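Oxysterol-binding protein homolog 3 (Saccharomyces cerevisiae, PDB 4IC4) carries lipids in a hydrophobic pocket and transfers them between membranes in phosphoinositide-coupled transport, its OSBP-related domain binding sterols and phospholipids. Local coordinates at residues A82-K87 / T281-G286; D93-V98 / F221-S226; T264-W269 / A274-H279. All coordinates share one frame; numbering follows the deposited sequence.

Interaction 1: residues A82-K87 / T281-G286; sequences APLLTK and TIWEVG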
loop_
_atom_site.group_PDB
_atom_site.type_symbol
_atom_site.label_atom_id
_atom_site.label_comp_id
_atom_site.label_asym_id
_atom_site.label_seq_id
_atom_site.Cartn_x
_atom_site.Cartn_y
_atom_site.Cartn_z
ATOM N N ALA A 82 -3.920 6.135 9.584
ATOM C CA ALA A 82 -5.242 6.673 9.295
ATOM C C ALA A 82 -5.729 7.693 10.330
ATOM O O ALA A 82 -6.497 8.595 9.989
ATOM C CB ALA A 82 -6.249 5.532 9.183
ATOM N N PRO A 83 -5.320 7.553 11.610
ATOM C CA PRO A 83 -5.786 8.536 12.597
ATOM C C PRO A 83 -5.429 9.977 12.219
ATOM O O PRO A 83 -6.040 10.923 12.714
ATOM C CB PRO A 83 -5.112 8.075 13.885
ATOM C CG PRO A 83 -5.125 6.583 13.725
ATOM C CD PRO A 83 -4.697 6.396 12.283
ATOM N N LEU A 84 -4.436 10.145 11.349
ATOM C CA LEU A 84 -4.056 11.483 10.900
ATOM C C LEU A 84 -5.214 12.106 10.124
ATOM O O LEU A 84 -5.441 13.317 10.188
ATOM C CB LEU A 84 -2.825 11.417 9.993
ATOM C CG LEU A 84 -1.473 11.181 10.673
ATOM C CD1 LEU A 84 -0.414 10.916 9.621
ATOM C CD2 LEU A 84 -1.097 12.397 11.512
ATOM N N LEU A 85 -5.938 11.277 9.379
ATOM C CA LEU A 85 -7.076 11.766 8.608
ATOM C C LEU A 85 -8.195 12.175 9.553
ATOM O O LEU A 85 -8.847 13.206 9.359
ATOM C CB LEU A 85 -7.573 10.688 7.643
ATOM C CG LEU A 85 -6.541 10.252 6.598
ATOM C CD1 LEU A 85 -7.138 9.181 5.699
ATOM C CD2 LEU A 85 -6.093 11.463 5.785
ATOM N N THR A 86 -8.411 11.366 10.584
ATOM C CA THR A 86 -9.443 11.662 11.562
ATOM C C THR A 86 -9.097 12.977 12.263
ATOM O O THR A 86 -9.962 13.832 12.450
ATOM C CB THR A 86 -9.562 10.519 12.584
ATOM O OG1 THR A 86 -9.909 9.312 11.893
ATOM C CG2 THR A 86 -10.637 10.838 13.625
ATOM N N LYS A 87 -7.828 13.147 12.623
ATOM C CA LYS A 87 -7.398 14.376 13.288
ATOM C C LYS A 87 -7.564 15.564 12.347
ATOM O O LYS A 87 -7.904 16.670 12.777
ATOM C CB LYS A 87 -5.936 14.268 13.726
ATOM C CG LYS A 87 -5.417 15.513 14.433
ATOM C CD LYS A 87 -3.977 15.359 14.910
ATOM C CE LYS A 87 -3.845 14.329 16.020
ATOM N NZ LYS A 87 -4.129 12.947 15.550
ATOM N N THR A 281 5.009 18.432 16.976
ATOM C CA THR A 281 5.064 17.168 16.249
ATOM C C THR A 281 3.696 16.856 15.646
ATOM O O THR A 281 2.681 16.892 16.340
ATOM C CB THR A 281 5.478 16.016 17.180
ATOM O OG1 THR A 281 6.718 16.344 17.818
ATOM C CG2 THR A 281 5.648 14.726 16.388
ATOM N N ILE A 282 3.682 16.551 14.352
ATOM C CA ILE A 282 2.449 16.242 13.636
ATOM C C ILE A 282 2.274 14.738 13.459
ATOM O O ILE A 282 1.161 14.219 13.517
ATOM C CB ILE A 282 2.454 16.890 12.228
ATOM C CG1 ILE A 282 2.635 18.406 12.343
ATOM C CG2 ILE A 282 1.169 16.543 11.487
ATOM C CD1 ILE A 282 1.519 19.112 13.071
ATOM N N TRP A 283 3.388 14.044 13.254
ATOM C CA TRP A 283 3.373 12.601 13.027
ATOM C C TRP A 283 4.703 11.977 13.427
ATOM O O TRP A 283 5.754 12.612 13.324
ATOM C CB TRP A 283 3.110 12.327 11.538
ATOM C CG TRP A 283 3.477 10.937 11.074
ATOM C CD1 TRP A 283 2.736 9.798 11.219
ATOM C CD2 TRP A 283 4.689 10.546 10.413
ATOM N NE1 TRP A 283 3.411 8.724 10.691
ATOM C CE2 TRP A 283 4.612 9.152 10.191
ATOM C CE3 TRP A 283 5.833 11.236 9.988
ATOM C CZ2 TRP A 283 5.635 8.435 9.561
ATOM C CZ3 TRP A 283 6.852 10.525 9.363
ATOM C CH2 TRP A 283 6.745 9.136 9.155
ATOM N N GLU A 284 4.644 10.726 13.874
ATOM C CA GLU A 284 5.827 9.972 14.273
ATOM C C GLU A 284 5.594 8.515 13.886
ATOM O O GLU A 284 4.462 8.040 13.916
ATOM C CB GLU A 284 6.043 10.059 15.787
ATOM C CG GLU A 284 6.263 11.457 16.325
ATOM C CD GLU A 284 6.277 11.486 17.840
ATOM O OE1 GLU A 284 5.242 11.136 18.445
ATOM O OE2 GLU A 284 7.319 11.854 18.425
ATOM N N VAL A 285 6.661 7.811 13.526
ATOM C CA VAL A 285 6.528 6.410 13.148
ATOM C C VAL A 285 6.119 5.561 14.343
ATOM O O VAL A 285 6.324 5.943 15.499
ATOM C CB VAL A 285 7.849 5.836 12.571
ATOM C CG1 VAL A 285 8.239 6.592 11.308
ATOM C CG2 VAL A 285 8.959 5.915 13.610
ATOM N N GLY A 286 5.520 4.413 14.049
ATOM C CA GLY A 286 5.105 3.499 15.092
ATOM C C GLY A 286 6.212 2.492 15.334
ATOM O O GLY A 286 7.395 2.806 15.193
HETATM O O HOH W 1 -0.748 13.281 15.151
#
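The indole of Trp283 receives Leu84 obliquely at its five-membered ring, where Leu84 CD1 stands 3.7 Å from Trp283 CD1. Over one face of the indole, offset toward the rim, the backbone N of Val285 lies 4.1 Å above the plane, and Tyr81 meets the same ring system edge-to-face. The ring grows from a classic beta bulge: Ile282 and Trp283, both on strand 281-284, share Leu273 of the neighbouring strand as their backbone partner in the antiparallel wall of the OSBP-related domain. The contact thus illustrates how a short helix, 83-88, can be seated against a bulged strand through essentially one leucine. Its two methyls divide the work. With Leu84 CG anti to the carbonyl carbon (chi1 -76°) and CD1 continuing away from CA (chi2 171°), the CD1 branch runs out to the indole, while Leu84 CD2 settles 3.5 Å from Ile282 O. No direct hydrogen bond joins the two segments, so the direct contact is apolar apart from that methyl against a carbonyl. Trp283 also touches Ser104 and Ser107, and Ile282 packs on Phe97 of helix 94-104, which extends the helical cover of the strand. A water donates to the carbonyl O of Ile282 at 2.7 Å and in turn accepts a weak, long bond from Lys87 NZ at 3.4 Å.

Interaction 2: residues D93-V98 / F221-S226; sequences DPITFV and FEVHSS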
loop_
_atom_site.group_PDB
_atom_site.type_symbol
_atom_site.label_atom_id
_atom_site.label_comp_id
_atom_site.label_asym_id
_atom_site.label_seq_id
_atom_site.Cartn_x
_atom_site.Cartn_y
_atom_site.Cartn_z
ATOM N N ASP A 93 -6.544 23.576 10.130
ATOM C CA ASP A 93 -5.597 23.503 9.018
ATOM C C ASP A 93 -5.452 22.037 8.608
ATOM O O ASP A 93 -4.378 21.449 8.728
ATOM C CB ASP A 93 -4.242 24.061 9.462
ATOM C CG ASP A 93 -3.657 23.304 10.641
ATOM O OD1 ASP A 93 -4.401 23.026 11.606
ATOM O OD2 ASP A 93 -2.450 22.992 10.609
ATOM N N PRO A 94 -6.535 21.438 8.091
ATOM C CA PRO A 94 -6.535 20.034 7.672
ATOM C C PRO A 94 -5.461 19.558 6.700
ATOM O O PRO A 94 -4.961 18.442 6.837
ATOM C CB PRO A 94 -7.941 19.843 7.109
ATOM C CG PRO A 94 -8.280 21.206 6.582
ATOM C CD PRO A 94 -7.798 22.090 7.703
ATOM N N ILE A 95 -5.095 20.379 5.724
ATOM C CA ILE A 95 -4.095 19.934 4.762
ATOM C C ILE A 95 -2.748 19.621 5.407
ATOM O O ILE A 95 -1.948 18.881 4.840
ATOM C CB ILE A 95 -3.911 20.957 3.604
ATOM C CG1 ILE A 95 -3.308 20.246 2.383
ATOM C CG2 ILE A 95 -3.005 22.100 4.039
ATOM C CD1 ILE A 95 -3.377 21.040 1.090
ATOM N N THR A 96 -2.492 20.167 6.593
ATOM C CA THR A 96 -1.229 19.884 7.267
ATOM C C THR A 96 -1.200 18.404 7.643
ATOM O O THR A 96 -0.193 17.724 7.457
ATOM C CB THR A 96 -1.051 20.721 8.555
ATOM O OG1 THR A 96 -2.159 20.495 9.433
ATOM C CG2 THR A 96 -0.962 22.197 8.225
ATOM N N PHE A 97 -2.319 17.908 8.160
ATOM C CA PHE A 97 -2.398 16.514 8.570
ATOM C C PHE A 97 -2.596 15.577 7.384
ATOM O O PHE A 97 -2.127 14.435 7.400
ATOM C CB PHE A 97 -3.503 16.347 9.615
ATOM C CG PHE A 97 -3.244 17.127 10.869
ATOM C CD1 PHE A 97 -3.653 18.451 10.977
ATOM C CD2 PHE A 97 -2.498 16.571 11.902
ATOM C CE1 PHE A 97 -3.313 19.214 12.095
ATOM C CE2 PHE A 97 -2.153 17.326 13.023
ATOM C CZ PHE A 97 -2.561 18.648 13.116
ATOM N N VAL A 98 -3.285 16.054 6.353
ATOM C CA VAL A 98 -3.473 15.231 5.163
ATOM C C VAL A 98 -2.095 15.054 4.522
ATOM O O VAL A 98 -1.768 13.982 4.014
ATOM C CB VAL A 98 -4.443 15.893 4.158
ATOM C CG1 VAL A 98 -4.493 15.088 2.866
ATOM C CG2 VAL A 98 -5.834 15.978 4.763
ATOM N N PHE A 221 6.042 16.373 -4.804
ATOM C CA PHE A 221 4.649 16.087 -5.128
ATOM C C PHE A 221 3.769 17.039 -4.328
ATOM O O PHE A 221 4.211 17.607 -3.326
ATOM C CB PHE A 221 4.298 14.612 -4.851
ATOM C CG PHE A 221 3.951 14.304 -3.422
ATOM C CD1 PHE A 221 2.620 14.189 -3.029
ATOM C CD2 PHE A 221 4.950 14.077 -2.483
ATOM C CE1 PHE A 221 2.288 13.844 -1.720
ATOM C CE2 PHE A 221 4.631 13.733 -1.170
ATOM C CZ PHE A 221 3.299 13.615 -0.786
ATOM N N GLU A 222 2.537 17.234 -4.783
ATOM C CA GLU A 222 1.638 18.150 -4.103
ATOM C C GLU A 222 0.300 17.537 -3.721
ATOM O O GLU A 222 -0.186 16.604 -4.361
ATOM C CB GLU A 222 1.386 19.388 -4.974
ATOM C CG GLU A 222 2.649 20.077 -5.474
ATOM C CD GLU A 222 2.368 21.438 -6.088
ATOM O OE1 GLU A 222 1.472 21.531 -6.952
ATOM O OE2 GLU A 222 3.049 22.416 -5.707
ATOM N N VAL A 223 -0.281 18.074 -2.658
ATOM C CA VAL A 223 -1.586 17.649 -2.188
ATOM C C VAL A 223 -2.472 18.858 -2.442
ATOM O O VAL A 223 -2.109 19.978 -2.086
ATOM C CB VAL A 223 -1.578 17.338 -0.682
ATOM C CG1 VAL A 223 -2.994 17.042 -0.205
ATOM C CG2 VAL A 223 -0.661 16.158 -0.407
ATOM N N HIS A 224 -3.623 18.637 -3.064
ATOM C CA HIS A 224 -4.531 19.732 -3.376
ATOM C C HIS A 224 -5.897 19.575 -2.733
ATOM O O HIS A 224 -6.470 18.487 -2.716
ATOM C CB HIS A 224 -4.687 19.855 -4.893
ATOM C CG HIS A 224 -3.431 20.264 -5.596
ATOM N ND1 HIS A 224 -2.920 21.543 -5.522
ATOM C CD2 HIS A 224 -2.568 19.558 -6.364
ATOM C CE1 HIS A 224 -1.797 21.606 -6.215
ATOM N NE2 HIS A 224 -1.561 20.416 -6.736
ATOM N N SER A 225 -6.412 20.680 -2.203
ATOM C CA SER A 225 -7.715 20.699 -1.561
ATOM C C SER A 225 -8.736 21.357 -2.474
ATOM O O SER A 225 -8.405 22.272 -3.230
ATOM C CB SER A 225 -7.651 21.482 -0.251
ATOM O OG SER A 225 -8.955 21.825 0.182
ATOM N N SER A 226 -9.978 20.892 -2.400
ATOM C CA SER A 226 -11.041 21.461 -3.215
ATOM C C SER A 226 -11.301 22.913 -2.814
ATOM O O SER A 226 -11.995 23.641 -3.523
ATOM C CB SER A 226 -12.326 20.640 -3.061
ATOM O OG SER A 226 -12.723 20.541 -1.702
#
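Ile95 carries its CG1 branch anti to the backbone N (chi1 -158°) and keeps it extended (chi2 166°), which sends CD1 outward from helix 94-104 to the backbone of strand 214-225. On the strand, Val223 is turned in the same sense, CG1 anti to N, and this one methyl serves as the meeting point for two helix residues. Ile95 CG1 lies 4.1 Å from Val223 CG1, the two side chains sliding past one another in opposite directions; Val98, three residues later on the same helical face, brings its CG1 to 3.9 Å from Val223 CG1 at a slant. The tip of Ile95 travels further still: CD1 rests 3.6 Å from the carbonyl O of Val223 and just reaches the backbone N of Ser225. That serine also faces the helix, but its hydroxyl is bonded to the Glu194 carboxylate and to the backbone N of Lys227, while His224, between Val223 and Ser225, points away. Trp198 on the adjacent strand 195-199 touches both Val98 and Val223, widening the apolar patch. All four residues that meet here are buried. The axes of the short segments 94-98 and 221-225 pass 9.5 Å apart, their N-to-C directions at 140°. The contact is an example of a helix packed through aliphatic side chains onto an antiparallel strand, here joining a helix from the N-terminal part of the OSBP-related domain to its beta barrel.

Interaction 3: residues T264-W269 / A274-H279; sequences TLAGKW and ANETTH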
loop_
_atom_site.group_PDB
_atom_site.type_symbol
_atom_site.label_atom_id
_atom_site.label_comp_id
_atom_site.label_asym_id
_atom_site.label_seq_id
_atom_site.Cartn_x
_atom_site.Cartn_y
_atom_site.Cartn_z
ATOM N N THR A 264 4.976 25.955 7.171
ATOM C CA THR A 264 6.006 25.063 6.669
ATOM C C THR A 264 6.211 23.919 7.651
ATOM O O THR A 264 6.153 24.107 8.866
ATOM C CB THR A 264 7.341 25.804 6.462
ATOM O OG1 THR A 264 7.172 26.821 5.466
ATOM C CG2 THR A 264 8.418 24.836 6.004
ATOM N N LEU A 265 6.433 22.726 7.111
ATOM C CA LEU A 265 6.648 21.539 7.926
ATOM C C LEU A 265 7.981 20.928 7.519
ATOM O O LEU A 265 8.449 21.126 6.392
ATOM C CB LEU A 265 5.532 20.515 7.688
ATOM C CG LEU A 265 4.082 21.003 7.624
ATOM C CD1 LEU A 265 3.174 19.808 7.345
ATOM C CD2 LEU A 265 3.682 21.684 8.926
ATOM N N ALA A 266 8.595 20.180 8.427
ATOM C CA ALA A 266 9.869 19.543 8.132
ATOM C C ALA A 266 10.061 18.292 8.972
ATOM O O ALA A 266 9.554 18.193 10.087
ATOM C CB ALA A 266 11.014 20.514 8.380
ATOM N N GLY A 267 10.799 17.337 8.421
ATOM C CA GLY A 267 11.058 16.107 9.139
ATOM C C GLY A 267 11.742 15.071 8.270
ATOM O O GLY A 267 12.283 15.388 7.207
ATOM N N LYS A 268 11.724 13.830 8.740
ATOM C CA LYS A 268 12.318 12.713 8.019
ATOM C C LYS A 268 11.228 11.657 7.894
ATOM O O LYS A 268 10.550 11.352 8.877
ATOM C CB LYS A 268 13.510 12.145 8.794
ATOM C CG LYS A 268 14.696 13.092 8.900
ATOM C CD LYS A 268 15.863 12.433 9.618
ATOM C CE LYS A 268 17.097 13.322 9.607
ATOM N NZ LYS A 268 18.234 12.685 10.332
ATOM N N TRP A 269 11.048 11.107 6.697
ATOM C CA TRP A 269 10.009 10.102 6.504
ATOM C C TRP A 269 10.304 8.805 7.241
ATOM O O TRP A 269 9.462 7.909 7.305
ATOM C CB TRP A 269 9.786 9.820 5.014
ATOM C CG TRP A 269 11.020 9.465 4.250
ATOM C CD1 TRP A 269 11.833 10.318 3.558
ATOM C CD2 TRP A 269 11.582 8.159 4.096
ATOM N NE1 TRP A 269 12.866 9.622 2.980
ATOM C CE2 TRP A 269 12.738 8.294 3.295
ATOM C CE3 TRP A 269 11.221 6.886 4.557
ATOM C CZ2 TRP A 269 13.538 7.202 2.944
ATOM C CZ3 TRP A 269 12.015 5.799 4.208
ATOM C CH2 TRP A 269 13.163 5.965 3.409
ATOM N N ALA A 274 7.281 17.685 11.863
ATOM C CA ALA A 274 6.860 18.732 12.782
ATOM C C ALA A 274 6.607 20.057 12.078
ATOM O O ALA A 274 7.073 20.284 10.958
ATOM C CB ALA A 274 7.913 18.921 13.875
ATOM N N ASN A 275 5.850 20.921 12.743
ATOM C CA ASN A 275 5.544 22.249 12.229
ATOM C C ASN A 275 6.817 23.058 12.483
ATOM O O ASN A 275 7.269 23.151 13.620
ATOM C CB ASN A 275 4.368 22.839 13.012
ATOM C CG ASN A 275 3.972 24.217 12.528
ATOM O OD1 ASN A 275 4.797 25.127 12.477
ATOM N ND2 ASN A 275 2.701 24.382 12.180
ATOM N N GLU A 276 7.405 23.629 11.435
ATOM C CA GLU A 276 8.644 24.389 11.603
ATOM C C GLU A 276 8.526 25.647 12.452
ATOM O O GLU A 276 9.483 26.035 13.119
ATOM C CB GLU A 276 9.245 24.754 10.242
ATOM C CG GLU A 276 9.882 23.582 9.515
ATOM C CD GLU A 276 11.037 24.009 8.627
ATOM O OE1 GLU A 276 10.802 24.738 7.641
ATOM O OE2 GLU A 276 12.188 23.623 8.922
ATOM N N THR A 277 7.362 26.284 12.431
ATOM C CA THR A 277 7.164 27.500 13.211
ATOM C C THR A 277 7.011 27.214 14.701
ATOM O O THR A 277 7.687 27.821 15.531
ATOM C CB THR A 277 5.912 28.271 12.741
ATOM O OG1 THR A 277 6.040 28.589 11.351
ATOM C CG2 THR A 277 5.756 29.566 13.538
ATOM N N THR A 278 6.128 26.281 15.037
ATOM C CA THR A 278 5.870 25.939 16.431
ATOM C C THR A 278 6.722 24.798 16.973
ATOM O O THR A 278 6.901 24.680 18.184
ATOM C CB THR A 278 4.393 25.555 16.632
ATOM O OG1 THR A 278 4.109 24.366 15.884
ATOM C CG2 THR A 278 3.479 26.672 16.150
ATOM N N HIS A 279 7.241 23.965 16.077
ATOM C CA HIS A 279 8.057 22.813 16.458
ATOM C C HIS A 279 7.164 21.688 16.971
ATOM O O HIS A 279 7.654 20.703 17.525
ATOM C CB HIS A 279 9.072 23.198 17.538
ATOM C CG HIS A 279 10.182 24.070 17.042
ATOM N ND1 HIS A 279 10.090 24.802 15.878
ATOM C CD2 HIS A 279 11.402 24.345 17.562
ATOM C CE1 HIS A 279 11.204 25.488 15.702
ATOM N NE2 HIS A 279 12.017 25.228 16.708
HETATM O O HOH W 2 4.615 26.940 9.845
#
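Asn275 OD1 is gripped by three groups, one of them a water that carries the link over to Thr264. That water donates to Asn275 OD1 at 3.2 Å and accepts from Thr264 N at 2.9 Å, and Thr277 OG1 also bonds to the water. The Asn275 side chain, CG anti to N (chi1 -179°), carries OD1 to the water and the turn amides. The bond from Thr278 N to Asn275 OD1, 3.1 Å, is nearly straight (166°), though it comes from above the carbonyl plane; it makes this an Asx motif as the strand ends, with a weak bond from Thr277 N beside it. Before the turn the backbones pair as an antiparallel hairpin. Ala266 and Ala274 make the hydrogen-bonded pair, Ala266 N to Ala274 O at 3.0 Å and Ala274 N to Ala266 O at 2.9 Å, and Leu265 with Asn275 the non-hydrogen-bonded one. Glu276 N extends the ladder by bonding Thr264 O at 2.9 Å. The Glu276 side chain, extended beyond CG, runs beside the first strand, its CG 3.5 Å from Ala266 CB, and its OE2 forms a salt bridge with Lys249 NZ. Replacing Glu276 with an alanine would probably leave Lys249 without this counter-charge and uncover the methyl of Ala266. On the face opposite Ala266 and Ala274, Leu265 CD2 lies 3.8 Å from Asn275 CA. The hairpin sits between strand 247-253, which pairs with 263-268, and strand 281-284, which pairs with 272-275.

From the N terminus, helix 83-88 opens interaction 1, and helix 94-104 follows to open interaction 2, whose loop closes at strand 214-225. Interaction 3 comes next, a local hairpin closed within a few residues, and strand 281-284 then completes interaction 1. The loop of interaction 1 therefore encloses the other two, which stand in series and do not cross. Phe97 bridges the first two, touching Lys87 and the carbonyl O of Leu84; Trp283 packs on the backbone of Trp269, joining interactions 1 and 3; Leu265 reaches the carbonyl of Thr96, joining 2 and 3. Interactions 1 and 2 tie two consecutive helices to distant strands, and interaction 3 holds two neighbouring strands of that wall together.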